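Pyridoxine 4-oxidase (PDB 4HA6) probably oxidises the 4'-hydroxymethyl group of pyridoxine to an aldehyde with molecular oxygen, as an FAD-dependent member of the GMC oxidoreductase family. Local coordinates at residues Gln122-His127 with Gly139-His144; His144-Glu149 with Asn183-Arg188. One frame throughout, in Å; residues are numbered along the deposited sequence.

Contact 1 of 2, residues Gln122-His127 with Gly139-His144; sequences QAIEDH and GPLPIH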
ATOM      1  N   GLN A 122      16.073  -1.433   8.620  1.00  9.67           N
ATOM      2  CA  GLN A 122      17.478  -1.640   8.276  1.00  8.60           C
ATOM      3  C   GLN A 122      17.797  -3.057   7.792  1.00  9.34           C
ATOM      4  O   GLN A 122      18.591  -3.226   6.870  1.00  8.89           O
ATOM      5  CB  GLN A 122      18.379  -1.251   9.459  1.00  9.12           C
ATOM      6  CG  GLN A 122      18.298   0.235   9.832  1.00 10.84           C
ATOM      7  CD  GLN A 122      18.921   0.525  11.181  1.00 12.05           C
ATOM      8  OE1 GLN A 122      19.431  -0.376  11.836  1.00 15.06           O
ATOM      9  NE2 GLN A 122      18.876   1.784  11.605  1.00 14.96           N
ATOM     10  N   ALA A 123      17.202  -4.077   8.417  1.00 11.52           N
ATOM     11  CA  ALA A 123      17.409  -5.458   7.960  1.00 12.69           C
ATOM     12  C   ALA A 123      16.837  -5.677   6.555  1.00 15.47           C
ATOM     13  O   ALA A 123      17.321  -6.527   5.790  1.00 10.34           O
ATOM     14  CB  ALA A 123      16.795  -6.452   8.936  1.00 13.07           C
ATOM     15  N   ILE A 124      15.803  -4.913   6.216  1.00 11.57           N
ATOM     16  CA  ILE A 124      15.150  -5.062   4.924  1.00  7.38           C
ATOM     17  C   ILE A 124      15.932  -4.358   3.810  1.00 12.38           C
ATOM     18  O   ILE A 124      16.042  -4.867   2.684  1.00  9.43           O
ATOM     19  CB  ILE A 124      13.716  -4.523   4.992  1.00  7.91           C
ATOM     20  CG1 ILE A 124      12.801  -5.559   5.653  1.00  8.03           C
ATOM     21  CG2 ILE A 124      13.207  -4.152   3.602  1.00  7.20           C
ATOM     22  CD1 ILE A 124      11.515  -4.985   6.219  1.00  9.15           C
ATOM     23  N   GLU A 125      16.496  -3.200   4.146  1.00 10.73           N
ATOM     24  CA  GLU A 125      17.044  -2.281   3.150  1.00 13.38           C
ATOM     25  C   GLU A 125      18.480  -2.557   2.698  1.00 14.65           C
ATOM     26  O   GLU A 125      19.350  -2.876   3.516  1.00 13.75           O
ATOM     27  CB  GLU A 125      16.966  -0.866   3.711  1.00  7.81           C
ATOM     28  CG  GLU A 125      15.541  -0.413   3.866  1.00 11.73           C
ATOM     29  CD  GLU A 125      15.390   0.712   4.839  1.00 10.17           C
ATOM     30  OE1 GLU A 125      16.413   1.178   5.394  1.00 15.38           O
ATOM     31  OE2 GLU A 125      14.238   1.128   5.053  1.00  8.10           O
ATOM     32  N   ASP A 126      18.720  -2.436   1.393  1.00 10.94           N
ATOM     33  CA  ASP A 126      20.087  -2.219   0.899  1.00 18.28           C
ATOM     34  C   ASP A 126      20.131  -0.808   0.344  1.00 16.32           C
ATOM     35  O   ASP A 126      19.756  -0.578  -0.814  1.00 16.87           O
ATOM     36  CB  ASP A 126      20.499  -3.220  -0.182  1.00 13.29           C
ATOM     37  CG  ASP A 126      21.960  -3.011  -0.661  1.00 23.09           C
ATOM     38  OD1 ASP A 126      22.812  -2.550   0.140  1.00 18.11           O
ATOM     39  OD2 ASP A 126      22.254  -3.313  -1.840  1.00 22.87           O
ATOM     40  N   HIS A 127      20.581   0.124   1.182  1.00  9.39           N
ATOM     41  CA  HIS A 127      20.454   1.561   0.937  1.00 16.78           C
ATOM     42  C   HIS A 127      21.830   2.203   0.729  1.00 12.27           C
ATOM     43  O   HIS A 127      22.794   1.819   1.385  1.00 14.85           O
ATOM     44  CB  HIS A 127      19.767   2.199   2.152  1.00 14.45           C
ATOM     45  CG  HIS A 127      19.147   3.532   1.878  1.00 16.41           C
ATOM     46  ND1 HIS A 127      19.885   4.695   1.804  1.00 11.79           N
ATOM     47  CD2 HIS A 127      17.856   3.891   1.681  1.00 13.75           C
ATOM     48  CE1 HIS A 127      19.077   5.710   1.555  1.00 13.64           C
ATOM     49  NE2 HIS A 127      17.839   5.252   1.484  1.00 16.19           N
ATOM     50  N   GLY A 139      20.765  -5.350   2.931  1.00 17.85           N
ATOM     51  CA  GLY A 139      19.501  -6.066   3.019  1.00 12.60           C
ATOM     52  C   GLY A 139      19.048  -6.511   1.642  1.00 10.38           C
ATOM     53  O   GLY A 139      19.627  -6.112   0.622  1.00 12.64           O
ATOM     54  N   PRO A 140      17.998  -7.333   1.595  1.00 12.39           N
ATOM     55  CA  PRO A 140      17.588  -7.939   0.320  1.00 12.47           C
ATOM     56  C   PRO A 140      16.909  -6.968  -0.670  1.00 16.56           C
ATOM     57  O   PRO A 140      16.913  -7.246  -1.876  1.00 15.39           O
ATOM     58  CB  PRO A 140      16.610  -9.037   0.760  1.00 10.95           C
ATOM     59  CG  PRO A 140      16.090  -8.589   2.081  1.00 15.76           C
ATOM     60  CD  PRO A 140      17.218  -7.832   2.740  1.00 10.77           C
ATOM     61  N   LEU A 141      16.347  -5.865  -0.172  1.00 10.23           N
ATOM     62  CA  LEU A 141      15.586  -4.919  -0.994  1.00 12.19           C
ATOM     63  C   LEU A 141      16.432  -3.700  -1.328  1.00 14.93           C
ATOM     64  O   LEU A 141      16.695  -2.878  -0.442  1.00 10.96           O
ATOM     65  CB  LEU A 141      14.352  -4.412  -0.221  1.00 12.07           C
ATOM     66  CG  LEU A 141      12.985  -4.217  -0.894  1.00 15.46           C
ATOM     67  CD1 LEU A 141      12.194  -3.065  -0.257  1.00  5.97           C
ATOM     68  CD2 LEU A 141      13.063  -4.079  -2.403  1.00 12.02           C
ATOM     69  N   PRO A 142      16.842  -3.562  -2.604  1.00 13.22           N
ATOM     70  CA  PRO A 142      17.585  -2.365  -3.014  1.00 11.94           C
ATOM     71  C   PRO A 142      16.730  -1.113  -2.864  1.00 16.41           C
ATOM     72  O   PRO A 142      15.561  -1.102  -3.270  1.00 13.98           O
ATOM     73  CB  PRO A 142      17.863  -2.611  -4.503  1.00 12.84           C
ATOM     74  CG  PRO A 142      17.783  -4.090  -4.669  1.00 19.56           C
ATOM     75  CD  PRO A 142      16.723  -4.543  -3.699  1.00 19.20           C
ATOM     76  N   ILE A 143      17.303  -0.073  -2.270  1.00 12.85           N
ATOM     77  CA  ILE A 143      16.666   1.236  -2.251  1.00 13.07           C
ATOM     78  C   ILE A 143      17.531   2.180  -3.089  1.00 17.77           C
ATOM     79  O   ILE A 143      18.720   2.364  -2.805  1.00 20.99           O
ATOM     80  CB  ILE A 143      16.535   1.820  -0.816  1.00  9.16           C
ATOM     81  CG1 ILE A 143      16.102   0.751   0.201  1.00  9.03           C
ATOM     82  CG2 ILE A 143      15.603   3.054  -0.818  1.00  9.17           C
ATOM     83  CD1 ILE A 143      14.843  -0.043  -0.200  1.00 10.19           C
ATOM     84  N   HIS A 144      16.940   2.782  -4.115  1.00 15.53           N
ATOM     85  CA  HIS A 144      17.690   3.666  -5.009  1.00 13.72           C
ATOM     86  C   HIS A 144      17.332   5.120  -4.732  1.00 15.88           C
ATOM     87  O   HIS A 144      16.152   5.453  -4.563  1.00 15.39           O
ATOM     88  CB  HIS A 144      17.373   3.286  -6.462  1.00 15.41           C
ATOM     89  CG  HIS A 144      17.944   4.213  -7.493  1.00 21.66           C
ATOM     90  ND1 HIS A 144      19.235   4.698  -7.440  1.00 20.12           N
ATOM     91  CD2 HIS A 144      17.399   4.716  -8.630  1.00 16.55           C
ATOM     92  CE1 HIS A 144      19.456   5.469  -8.492  1.00 20.81           C
ATOM     93  NE2 HIS A 144      18.359   5.496  -9.230  1.00 23.39           N
TER

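Contact 2 of 2, residues His144-Glu149 with Asn183-Arg188; sequences HLPADE and NSLNIR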
ATOM      1  N   HIS A 144      16.940   2.782  -4.115  1.00 15.53           N
ATOM      2  CA  HIS A 144      17.690   3.666  -5.009  1.00 13.72           C
ATOM      3  C   HIS A 144      17.332   5.120  -4.732  1.00 15.88           C
ATOM      4  O   HIS A 144      16.152   5.453  -4.563  1.00 15.39           O
ATOM      5  CB  HIS A 144      17.373   3.286  -6.462  1.00 15.41           C
ATOM      6  CG  HIS A 144      17.944   4.213  -7.493  1.00 21.66           C
ATOM      7  ND1 HIS A 144      19.235   4.698  -7.440  1.00 20.12           N
ATOM      8  CD2 HIS A 144      17.399   4.716  -8.630  1.00 16.55           C
ATOM      9  CE1 HIS A 144      19.456   5.469  -8.492  1.00 20.81           C
ATOM     10  NE2 HIS A 144      18.359   5.496  -9.230  1.00 23.39           N
ATOM     11  N   LEU A 145      18.351   5.975  -4.666  1.00 13.62           N
ATOM     12  CA  LEU A 145      18.163   7.416  -4.510  1.00 11.40           C
ATOM     13  C   LEU A 145      18.456   8.079  -5.853  1.00 13.42           C
ATOM     14  O   LEU A 145      19.618   8.265  -6.213  1.00 10.20           O
ATOM     15  CB  LEU A 145      19.121   7.984  -3.451  1.00  9.23           C
ATOM     16  CG  LEU A 145      18.979   7.548  -1.985  1.00 22.79           C
ATOM     17  CD1 LEU A 145      19.998   8.240  -1.080  1.00 25.07           C
ATOM     18  CD2 LEU A 145      17.573   7.796  -1.478  1.00 13.20           C
ATOM     19  N   PRO A 146      17.404   8.429  -6.608  1.00 16.09           N
ATOM     20  CA  PRO A 146      17.645   8.981  -7.943  1.00 14.16           C
ATOM     21  C   PRO A 146      18.257  10.375  -7.858  1.00 16.68           C
ATOM     22  O   PRO A 146      17.903  11.136  -6.956  1.00 17.09           O
ATOM     23  CB  PRO A 146      16.236   9.064  -8.544  1.00 15.98           C
ATOM     24  CG  PRO A 146      15.398   8.091  -7.729  1.00 12.53           C
ATOM     25  CD  PRO A 146      15.968   8.243  -6.340  1.00 13.52           C
ATOM     26  N   ALA A 147      19.162  10.701  -8.776  1.00 18.67           N
ATOM     27  CA  ALA A 147      19.696  12.060  -8.872  1.00 13.54           C
ATOM     28  C   ALA A 147      19.817  12.464 -10.341  1.00 16.88           C
ATOM     29  O   ALA A 147      18.999  13.235 -10.856  1.00 15.25           O
ATOM     30  CB  ALA A 147      21.036  12.172  -8.158  1.00 14.30           C
ATOM     31  N   ASP A 148      20.831  11.929 -11.012  1.00 13.79           N
ATOM     32  CA  ASP A 148      21.065  12.256 -12.408  1.00 20.73           C
ATOM     33  C   ASP A 148      19.834  11.993 -13.266  1.00 16.06           C
ATOM     34  O   ASP A 148      19.514  12.780 -14.143  1.00 14.64           O
ATOM     35  CB  ASP A 148      22.252  11.458 -12.945  1.00 30.20           C
ATOM     36  CG  ASP A 148      23.584  12.035 -12.514  1.00 41.56           C
ATOM     37  OD1 ASP A 148      23.641  12.662 -11.434  1.00 42.39           O
ATOM     38  OD2 ASP A 148      24.573  11.862 -13.262  1.00 56.68           O
ATOM     39  N   GLU A 149      19.124  10.900 -13.002  1.00 13.83           N
ATOM     40  CA  GLU A 149      17.994  10.534 -13.852  1.00 14.91           C
ATOM     41  C   GLU A 149      16.685  11.244 -13.500  1.00 14.07           C
ATOM     42  O   GLU A 149      15.659  11.003 -14.141  1.00 17.74           O
ATOM     43  CB  GLU A 149      17.774   9.025 -13.824  1.00 28.36           C
ATOM     44  CG  GLU A 149      17.412   8.496 -12.451  1.00 18.59           C
ATOM     45  CD  GLU A 149      18.603   7.898 -11.758  1.00 32.64           C
ATOM     46  OE1 GLU A 149      19.316   8.634 -11.018  1.00 26.91           O
ATOM     47  OE2 GLU A 149      18.828   6.686 -11.979  1.00 18.86           O
ATOM     48  N   ASN A 183      11.563  10.770  -4.887  1.00  6.45           N
ATOM     49  CA  ASN A 183      11.181   9.554  -4.178  1.00  8.08           C
ATOM     50  C   ASN A 183      12.280   8.510  -4.255  1.00  9.17           C
ATOM     51  O   ASN A 183      12.872   8.313  -5.314  1.00  9.06           O
ATOM     52  CB  ASN A 183       9.908   8.954  -4.782  1.00 11.11           C
ATOM     53  CG  ASN A 183       8.750   9.933  -4.797  1.00  9.73           C
ATOM     54  OD1 ASN A 183       8.684  10.829  -3.966  1.00  9.34           O
ATOM     55  ND2 ASN A 183       7.837   9.767  -5.752  1.00  8.30           N
ATOM     56  N   SER A 184      12.560   7.844  -3.138  1.00  7.76           N
ATOM     57  CA  SER A 184      13.399   6.652  -3.167  1.00  8.55           C
ATOM     58  C   SER A 184      12.614   5.554  -3.872  1.00 11.17           C
ATOM     59  O   SER A 184      11.383   5.515  -3.765  1.00  7.06           O
ATOM     60  CB  SER A 184      13.776   6.215  -1.750  1.00  8.40           C
ATOM     61  OG  SER A 184      14.474   7.257  -1.064  1.00 14.54           O
ATOM     62  N   LEU A 185      13.317   4.677  -4.592  1.00 11.52           N
ATOM     63  CA  LEU A 185      12.662   3.676  -5.443  1.00 11.65           C
ATOM     64  C   LEU A 185      13.275   2.281  -5.302  1.00 10.98           C
ATOM     65  O   LEU A 185      14.489   2.150  -5.095  1.00 11.37           O
ATOM     66  CB  LEU A 185      12.741   4.094  -6.908  1.00 16.14           C
ATOM     67  CG  LEU A 185      12.062   5.392  -7.336  1.00 16.43           C
ATOM     68  CD1 LEU A 185      12.475   5.749  -8.744  1.00 17.29           C
ATOM     69  CD2 LEU A 185      10.563   5.238  -7.258  1.00 16.62           C
ATOM     70  N   ASN A 186      12.446   1.244  -5.419  1.00  7.92           N
ATOM     71  CA  ASN A 186      12.968  -0.122  -5.453  1.00 11.65           C
ATOM     72  C   ASN A 186      13.331  -0.486  -6.877  1.00 12.71           C
ATOM     73  O   ASN A 186      12.571  -1.183  -7.563  1.00  8.47           O
ATOM     74  CB  ASN A 186      11.974  -1.148  -4.898  1.00  8.12           C
ATOM     75  CG  ASN A 186      11.641  -0.923  -3.431  1.00 19.11           C
ATOM     76  OD1 ASN A 186      10.492  -1.101  -3.018  1.00 11.84           O
ATOM     77  ND2 ASN A 186      12.645  -0.539  -2.633  1.00 11.48           N
ATOM     78  N   ILE A 187      14.488   0.010  -7.313  1.00 16.94           N
ATOM     79  CA  ILE A 187      15.013  -0.214  -8.659  1.00  9.87           C
ATOM     80  C   ILE A 187      16.497  -0.548  -8.515  1.00 16.88           C
ATOM     81  O   ILE A 187      17.186   0.013  -7.656  1.00 16.83           O
ATOM     82  CB  ILE A 187      14.840   1.048  -9.554  1.00 19.20           C
ATOM     83  CG1 ILE A 187      13.362   1.405  -9.727  1.00 25.45           C
ATOM     84  CG2 ILE A 187      15.472   0.851 -10.928  1.00 30.95           C
ATOM     85  CD1 ILE A 187      13.113   2.611 -10.639  1.00 29.95           C
ATOM     86  N   ARG A 188      16.976  -1.493  -9.318  1.00 14.70           N
ATOM     87  CA  ARG A 188      18.400  -1.806  -9.395  1.00 17.23           C
ATOM     88  C   ARG A 188      18.748  -2.125 -10.847  1.00 26.51           C
ATOM     89  O   ARG A 188      18.085  -2.960 -11.478  1.00 16.71           O
ATOM     90  CB  ARG A 188      18.772  -2.985  -8.485  1.00 21.77           C
ATOM     91  CG  ARG A 188      20.197  -3.500  -8.706  1.00 28.40           C
ATOM     92  CD  ARG A 188      20.878  -3.880  -7.394  1.00 33.77           C
ATOM     93  NE  ARG A 188      21.098  -2.711  -6.543  1.00 40.40           N
ATOM     94  CZ  ARG A 188      21.433  -2.769  -5.255  1.00 40.88           C
ATOM     95  NH1 ARG A 188      21.594  -3.943  -4.655  1.00 32.11           N
ATOM     96  NH2 ARG A 188      21.602  -1.652  -4.559  1.00 38.17           N
TER

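Contact 1 of 2, residues Gln122-His127 with Gly139-His144
Ile143 lodges between two side chains of Gln122-His127. Its CG2 comes within 3.5 Å of CD2 of the His127 ring at a slant, while its CG1 crosses the aliphatic stem of Glu125, 3.9 Å from CG. The first torsion of Ile143 sets this up: CG2 lies anti to the backbone N and leans on His127, while CG1, anti to the carbonyl carbon (chi1 -42°), runs to the Glu125 stem and also brushes the ring. Cutting Ile143 back to an alanine would keep the CB contact with His127 but is likely to leave the Glu125 stem without its apolar neighbour and a gap beside the ring. On the helical side, CG2 of Ile124 lies alongside Leu141, 4.0 Å from its CB; the two side chains run the same way, and both touch Leu494 of helix 490-506.

The backbones pair in parallel, and Asp126 uses both its N and its O on the 139-144 segment, its N donating to Leu141 O at 2.8 Å and its O accepting from Ile143 N at 2.9 Å, both nearly straight. Leu141 N reaches back to Ile124 O at the end of the helix, whereas Gly139 N meets Glu125 O in a more bent bond (132°). Gly139, lacking a side chain, fits closely against the carbonyl oxygens of Ala123, Ile124 and Glu125.

Further out, the buried Glu125 carboxylate is held by Arg94, Tyr92 and Gly136 N, and the His127 ring stacks with His135. The whole is a two-stranded parallel sheet, 125-126 with 141-142, formed where helix 114-124 runs out.

Contact 2 of 2, residues His144-Glu149 with Asn183-Arg188
With CG anti to the backbone N (chi1 173°), the His144 ring swings over its own loop, to Pro146 and Glu149; Leu185 CG, anti to the carbonyl carbon (chi1 -62°), carries CD1 to within 3.9 Å of Pro146 CG. The backbones of His144 and Leu185 form a single antiparallel bridge, a hydrogen-bonded pair that ties the loop after strand 141-142 to the approach to strand 187-188. His144 N donates to Leu185 O at 2.7 Å and Leu185 N returns to His144 O at 2.9 Å, both in the carbonyl plane. His144 O also receives a CA-H contact from Ser184.

Pro146 crosses Leu185 at about a right angle and sets CD 3.3 Å from Asn183 O. Asn183 starts away from 144-149, and its OD1 accepts from Met317 N. Beside this, CD2 of Leu145 packs against Ser184.

The imidazole is fixed from within its own loop. Pro146 N lies over the centre of one ring face. His144 NE2 donates to Glu149 OE2 at 3.0 Å, almost in the ring plane but well above the carboxylate plane; the other oxygen, Glu149 OE1, accepts from Ala147 N at 3.1 Å.

Overall arrangement
Contact 1 comes first along the chain, and contact 2 begins at its last residue, His144. Their centres are about 13 Å apart, on the same side of the molecule and within the same GMC oxidoreductase region. Residues 183-188 also reach across to contact 1: Arg188 NH1 forms a salt bridge with Asp126 OD2 at 3.0 Å, and Asn186 ND2 probably donates to Pro142 O. The chain from helix 114-124 thus passes through the small parallel sheet and on to the antiparallel bridge before helix 152-163. It runs alongside both pockets, the side chain of Leu141 about 9 Å from FAD and that of Asn183 about 4 Å from pyridoxamine, probably where pyridoxine also binds.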